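Local coordinates for protein clan CA, family C40, NlpC/P60 superfamily cysteine peptidase (Trichomonas vaginalis, PDB 6BIO) that probably acts as a cysteine peptidase of the NlpC/P60 family, a laterally acquired peptidoglycan hydrolase directed against bacteria, at residues V115-I128 against I134-W146. Numbering follows the deposited sequence.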
loop_
_atom_site.group_PDB
_atom_site.type_symbol
_atom_site.label_atom_id
_atom_site.label_comp_id
_atom_site.label_asym_id
_atom_site.label_seq_id
_atom_site.Cartn_x
_atom_site.Cartn_y
_atom_site.Cartn_z
ATOM N N VAL A 115 -14.886 14.420 12.914
ATOM C CA VAL A 115 -13.986 14.982 11.911
ATOM C C VAL A 115 -14.054 14.132 10.646
ATOM O O VAL A 115 -14.569 13.001 10.642
ATOM C CB VAL A 115 -12.526 15.068 12.429
ATOM C CG1 VAL A 115 -12.446 15.807 13.796
ATOM C CG2 VAL A 115 -11.880 13.665 12.525
ATOM N N THR A 116 -13.519 14.671 9.560
ATOM C CA THR A 116 -13.465 13.922 8.311
ATOM C C THR A 116 -12.018 13.810 7.857
ATOM O O THR A 116 -11.346 14.831 7.677
ATOM C CB THR A 116 -14.296 14.630 7.238
ATOM O OG1 THR A 116 -15.652 14.771 7.680
ATOM C CG2 THR A 116 -14.259 13.862 5.922
ATOM N N ILE A 117 -11.554 12.577 7.632
ATOM C CA ILE A 117 -10.220 12.343 7.092
ATOM C C ILE A 117 -10.212 12.634 5.603
ATOM O O ILE A 117 -10.994 12.058 4.833
ATOM C CB ILE A 117 -9.757 10.903 7.392
ATOM C CG1 ILE A 117 -9.526 10.702 8.894
ATOM C CG2 ILE A 117 -8.528 10.525 6.523
ATOM C CD1 ILE A 117 -9.377 9.273 9.335
ATOM N N LEU A 118 -9.227 13.442 5.184
ATOM C CA LEU A 118 -8.978 13.820 3.804
ATOM C C LEU A 118 -7.721 13.195 3.237
ATOM O O LEU A 118 -7.619 13.067 2.000
ATOM C CB LEU A 118 -8.845 15.347 3.674
ATOM C CG LEU A 118 -10.050 16.141 4.218
ATOM C CD1 LEU A 118 -9.793 17.634 4.044
ATOM C CD2 LEU A 118 -11.328 15.786 3.575
ATOM N N ASP A 119 -6.748 12.849 4.082
ATOM C CA ASP A 119 -5.513 12.192 3.647
ATOM C C ASP A 119 -4.988 11.434 4.850
ATOM O O ASP A 119 -5.334 11.741 6.000
ATOM C CB ASP A 119 -4.478 13.207 3.113
ATOM C CG ASP A 119 -3.328 12.558 2.418
ATOM O OD1 ASP A 119 -3.409 11.377 1.975
ATOM O OD2 ASP A 119 -2.295 13.245 2.230
ATOM N N PHE A 120 -4.183 10.414 4.568
ATOM C CA PHE A 120 -3.701 9.500 5.586
ATOM C C PHE A 120 -2.209 9.272 5.431
ATOM O O PHE A 120 -1.633 9.504 4.384
ATOM C CB PHE A 120 -4.442 8.156 5.537
ATOM C CG PHE A 120 -4.115 7.372 4.290
ATOM C CD1 PHE A 120 -4.669 7.716 3.066
ATOM C CD2 PHE A 120 -3.221 6.315 4.309
ATOM C CE1 PHE A 120 -4.341 7.074 1.920
ATOM C CE2 PHE A 120 -2.873 5.644 3.128
ATOM C CZ PHE A 120 -3.439 6.022 1.949
ATOM N N ASN A 121 -1.579 8.752 6.481
ATOM C CA ASN A 121 -0.167 8.389 6.461
ATOM C C ASN A 121 0.697 9.586 6.135
ATOM O O ASN A 121 1.725 9.471 5.478
ATOM C CB ASN A 121 0.120 7.214 5.525
ATOM C CG ASN A 121 1.477 6.586 5.736
ATOM O OD1 ASN A 121 2.034 6.618 6.822
ATOM N ND2 ASN A 121 1.984 5.933 4.702
ATOM N N CYS A 122 0.295 10.747 6.676
ATOM C CA CYS A 122 1.016 11.999 6.418
ATOM C C CYS A 122 2.111 12.200 7.467
ATOM O O CYS A 122 2.025 13.064 8.329
ATOM C CB CYS A 122 0.061 13.186 6.417
ATOM S SG CYS A 122 -1.529 12.915 5.610
ATOM N N ASP A 123 3.129 11.349 7.403
ATOM C CA ASP A 123 4.292 11.462 8.275
ATOM C C ASP A 123 3.905 11.551 9.747
ATOM O O ASP A 123 4.433 12.388 10.502
ATOM C CB ASP A 123 5.156 12.643 7.866
ATOM C CG ASP A 123 5.659 12.524 6.443
ATOM O OD1 ASP A 123 5.751 11.414 5.907
ATOM O OD2 ASP A 123 5.918 13.545 5.826
ATOM N N GLY A 124 2.977 10.689 10.166
ATOM C CA GLY A 124 2.543 10.624 11.555
ATOM C C GLY A 124 1.262 11.374 11.839
ATOM O O GLY A 124 0.829 11.391 13.001
ATOM N N PHE A 125 0.593 11.884 10.799
ATOM C CA PHE A 125 -0.611 12.697 10.900
ATOM C C PHE A 125 -1.647 12.221 9.888
ATOM O O PHE A 125 -1.296 11.652 8.859
ATOM C CB PHE A 125 -0.335 14.183 10.597
ATOM C CG PHE A 125 0.607 14.871 11.571
ATOM C CD1 PHE A 125 1.983 14.674 11.501
ATOM C CD2 PHE A 125 0.119 15.825 12.473
ATOM C CE1 PHE A 125 2.825 15.355 12.369
ATOM C CE2 PHE A 125 0.959 16.487 13.340
ATOM C CZ PHE A 125 2.323 16.252 13.278
ATOM N N TYR A 126 -2.935 12.502 10.148
ATOM C CA TYR A 126 -3.968 12.554 9.118
ATOM C C TYR A 126 -4.155 14.009 8.725
ATOM O O TYR A 126 -3.970 14.916 9.553
ATOM C CB TYR A 126 -5.325 12.025 9.620
ATOM C CG TYR A 126 -5.388 10.536 9.893
ATOM C CD1 TYR A 126 -5.641 9.630 8.864
ATOM C CD2 TYR A 126 -5.175 10.030 11.167
ATOM C CE1 TYR A 126 -5.696 8.295 9.092
ATOM C CE2 TYR A 126 -5.254 8.668 11.410
ATOM C CZ TYR A 126 -5.517 7.812 10.368
ATOM O OH TYR A 126 -5.579 6.461 10.523
ATOM N N ARG A 127 -4.647 14.236 7.521
ATOM C CA ARG A 127 -5.175 15.539 7.173
ATOM C C ARG A 127 -6.677 15.447 7.313
ATOM O O ARG A 127 -7.281 14.499 6.818
ATOM C CB ARG A 127 -4.788 15.974 5.764
ATOM C CG ARG A 127 -5.056 17.468 5.537
ATOM C CD ARG A 127 -4.481 18.011 4.215
ATOM N NE ARG A 127 -5.112 17.431 3.054
ATOM C CZ ARG A 127 -6.175 17.945 2.440
ATOM N NH1 ARG A 127 -6.686 17.321 1.390
ATOM N NH2 ARG A 127 -6.746 19.058 2.891
ATOM N N ILE A 128 -7.273 16.427 8.019
ATOM C CA ILE A 128 -8.691 16.367 8.357
ATOM C C ILE A 128 -9.371 17.703 8.124
ATOM O O ILE A 128 -8.735 18.752 8.002
ATOM C CB ILE A 128 -8.984 15.905 9.811
ATOM C CG1 ILE A 128 -8.448 16.920 10.835
ATOM C CG2 ILE A 128 -8.440 14.530 10.086
ATOM C CD1 ILE A 128 -9.053 16.808 12.206
ATOM N N ILE A 134 -9.103 23.003 8.300
ATOM C CA ILE A 134 -8.402 21.958 7.555
ATOM C C ILE A 134 -6.932 21.916 7.962
ATOM O O ILE A 134 -6.265 22.955 8.019
ATOM C CB ILE A 134 -8.549 22.223 6.049
ATOM C CG1 ILE A 134 -10.037 22.086 5.632
ATOM C CG2 ILE A 134 -7.700 21.245 5.233
ATOM C CD1 ILE A 134 -10.337 22.825 4.375
ATOM N N GLY A 135 -6.416 20.721 8.202
ATOM C CA GLY A 135 -5.011 20.604 8.506
ATOM C C GLY A 135 -4.694 19.245 9.100
ATOM O O GLY A 135 -5.467 18.288 8.954
ATOM N N TYR A 136 -3.540 19.181 9.774
ATOM C CA TYR A 136 -2.939 17.906 10.144
ATOM C C TYR A 136 -3.065 17.633 11.639
ATOM O O TYR A 136 -2.705 18.475 12.460
ATOM C CB TYR A 136 -1.461 17.888 9.723
ATOM C CG TYR A 136 -1.310 17.930 8.215
ATOM C CD1 TYR A 136 -1.319 19.121 7.507
ATOM C CD2 TYR A 136 -1.244 16.746 7.477
ATOM C CE1 TYR A 136 -1.227 19.159 6.140
ATOM C CE2 TYR A 136 -1.140 16.763 6.112
ATOM C CZ TYR A 136 -1.120 17.952 5.434
ATOM O OH TYR A 136 -1.031 17.937 4.078
ATOM N N ILE A 137 -3.539 16.426 11.974
ATOM C CA ILE A 137 -3.724 15.992 13.355
ATOM C C ILE A 137 -2.941 14.713 13.597
ATOM O O ILE A 137 -2.881 13.835 12.740
ATOM C CB ILE A 137 -5.234 15.839 13.661
ATOM C CG1 ILE A 137 -5.457 15.733 15.159
ATOM C CG2 ILE A 137 -5.884 14.700 12.890
ATOM C CD1 ILE A 137 -6.898 15.905 15.572
ATOM N N LEU A 138 -2.301 14.634 14.752
ATOM C CA LEU A 138 -1.507 13.460 15.078
ATOM C C LEU A 138 -2.361 12.206 14.934
ATOM O O LEU A 138 -3.536 12.153 15.352
ATOM C CB LEU A 138 -0.944 13.563 16.488
ATOM C CG LEU A 138 0.189 14.582 16.722
ATOM C CD1 LEU A 138 0.432 14.780 18.216
ATOM C CD2 LEU A 138 1.491 14.119 16.048
ATOM N N GLU A 139 -1.760 11.174 14.343
ATOM C CA GLU A 139 -2.610 10.079 13.921
ATOM C C GLU A 139 -3.226 9.327 15.107
ATOM O O GLU A 139 -4.369 8.868 15.021
ATOM C CB GLU A 139 -1.914 9.196 12.864
ATOM C CG GLU A 139 -0.855 8.420 13.369
ATOM C CD GLU A 139 0.036 7.799 12.242
ATOM O OE1 GLU A 139 -0.167 7.946 11.001
ATOM O OE2 GLU A 139 0.979 7.184 12.649
ATOM N N ASP A 140 -2.558 9.273 16.251
ATOM C CA ASP A 140 -3.169 8.557 17.361
ATOM C C ASP A 140 -4.285 9.332 18.054
ATOM O O ASP A 140 -4.954 8.772 18.938
ATOM C CB ASP A 140 -2.082 8.129 18.334
ATOM C CG ASP A 140 -1.213 7.022 17.749
ATOM O OD1 ASP A 140 -1.766 6.151 17.014
ATOM O OD2 ASP A 140 0.022 7.038 17.958
ATOM N N ALA A 141 -4.534 10.590 17.677
ATOM C CA ALA A 141 -5.661 11.301 18.246
ATOM C C ALA A 141 -6.983 10.884 17.638
ATOM O O ALA A 141 -8.021 11.293 18.170
ATOM C CB ALA A 141 -5.477 12.806 18.105
ATOM N N LEU A 142 -6.979 10.109 16.537
ATOM C CA LEU A 142 -8.210 9.699 15.876
ATOM C C LEU A 142 -8.508 8.240 16.127
ATOM O O LEU A 142 -7.593 7.421 16.252
ATOM C CB LEU A 142 -8.132 9.914 14.359
ATOM C CG LEU A 142 -7.924 11.370 13.928
ATOM C CD1 LEU A 142 -8.134 11.498 12.426
ATOM C CD2 LEU A 142 -8.855 12.361 14.677
ATOM N N GLN A 143 -9.804 7.907 16.114
ATOM C CA GLN A 143 -10.247 6.525 16.326
ATOM C C GLN A 143 -9.879 5.647 15.132
ATOM O O GLN A 143 -9.366 4.530 15.322
ATOM C CB GLN A 143 -11.767 6.502 16.568
ATOM C CG GLN A 143 -12.402 5.125 16.631
ATOM C CD GLN A 143 -11.890 4.295 17.761
ATOM O OE1 GLN A 143 -11.628 4.797 18.869
ATOM N NE2 GLN A 143 -11.729 3.003 17.499
ATOM N N TYR A 144 -10.100 6.154 13.906
ATOM C CA TYR A 144 -9.866 5.390 12.679
ATOM C C TYR A 144 -8.393 5.095 12.525
ATOM O O TYR A 144 -7.545 5.956 12.735
ATOM C CB TYR A 144 -10.352 6.211 11.484
ATOM C CG TYR A 144 -10.219 5.519 10.123
ATOM C CD1 TYR A 144 -9.041 5.612 9.372
ATOM C CD2 TYR A 144 -11.272 4.782 9.590
ATOM C CE1 TYR A 144 -8.923 4.983 8.132
ATOM C CE2 TYR A 144 -11.162 4.129 8.402
ATOM C CZ TYR A 144 -9.987 4.233 7.663
ATOM O OH TYR A 144 -9.810 3.632 6.449
ATOM N N LYS A 145 -8.086 3.883 12.072
ATOM C CA LYS A 145 -6.724 3.443 11.774
ATOM C C LYS A 145 -6.670 2.959 10.323
ATOM O O LYS A 145 -7.467 2.104 9.923
ATOM C CB LYS A 145 -6.311 2.313 12.715
ATOM C CG LYS A 145 -6.362 2.640 14.160
ATOM C CD LYS A 145 -5.164 3.429 14.568
ATOM C CE LYS A 145 -5.239 3.763 16.059
ATOM N NZ LYS A 145 -6.202 4.858 16.284
ATOM N N TRP A 146 -5.765 3.529 9.532
ATOM C CA TRP A 146 -5.694 3.154 8.122
ATOM C C TRP A 146 -4.988 1.826 7.916
ATOM O O TRP A 146 -5.180 1.188 6.883
ATOM C CB TRP A 146 -5.045 4.282 7.314
ATOM C CG TRP A 146 -3.596 4.481 7.554
ATOM C CD1 TRP A 146 -2.972 5.254 8.519
ATOM C CD2 TRP A 146 -2.557 3.844 6.820
ATOM N NE1 TRP A 146 -1.614 5.115 8.409
ATOM C CE2 TRP A 146 -1.337 4.271 7.362
ATOM C CE3 TRP A 146 -2.534 2.988 5.705
ATOM C CZ2 TRP A 146 -0.115 3.851 6.835
ATOM C CZ3 TRP A 146 -1.328 2.590 5.205
ATOM C CH2 TRP A 146 -0.152 3.010 5.761
HETATM O O HOH W 1 -2.638 16.021 2.565
HETATM O O HOH W 2 -2.254 8.532 9.232
HETATM O O HOH W 3 2.028 8.158 9.168
#
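The Tyr126 ring projects from strand 125-130 into the tightly packed heart of this contact, met by Glu139, Leu142, Tyr144 and Trp146 of the chain after strand 133-138. CD1 of Leu142 presses on it at CD2, 3.5 Å away, and also meets CG2 of Ile128, which packs on CG2 of Ile137. One face of the ring takes Ile117 CD1, while a water sits over the centre of the opposite face, accepting from Asn121 N and donating to Glu139 OE1. With CG anti to its carbonyl carbon (chi1 -69°), Tyr126 carries its hydroxyl to Trp146, whose N gives OH a weak bond of 3.1 Å.

Trp146 closes this side: Phe120 CD2 and Asn121 CB both lie over one face of its indole, and the Asn121 amide, inclined 33° to the indole plane, brings CG within 3.3 Å of CZ2. Asn121 ND2 is held by Asp194.

On the sheet's other face, Arg127 lays CG over the Tyr136 ring, 4.1 Å from its centroid, and Cys122 SG approaches the ring edge. A water links Tyr136 OH with Asp119 OD2 and, weakly, Arg127 NE; Arg127 NH1 bonds to the backbone O of Gln18. Exposed Ile134 marks the looser solvent side, its CG2 meeting the guanidinium edge at Arg127 NH2 (3.3 Å) and reaching Leu118 CD1 at 4.3 Å.

Leu118 and Asp119 face Arg127 in a classic bulge between strands 114-122 and 125-130. This three-stranded antiparallel meander, its last hairpin running into 3-10 segment 139-141, is consistent with the bacterial SH3 domain assigned here.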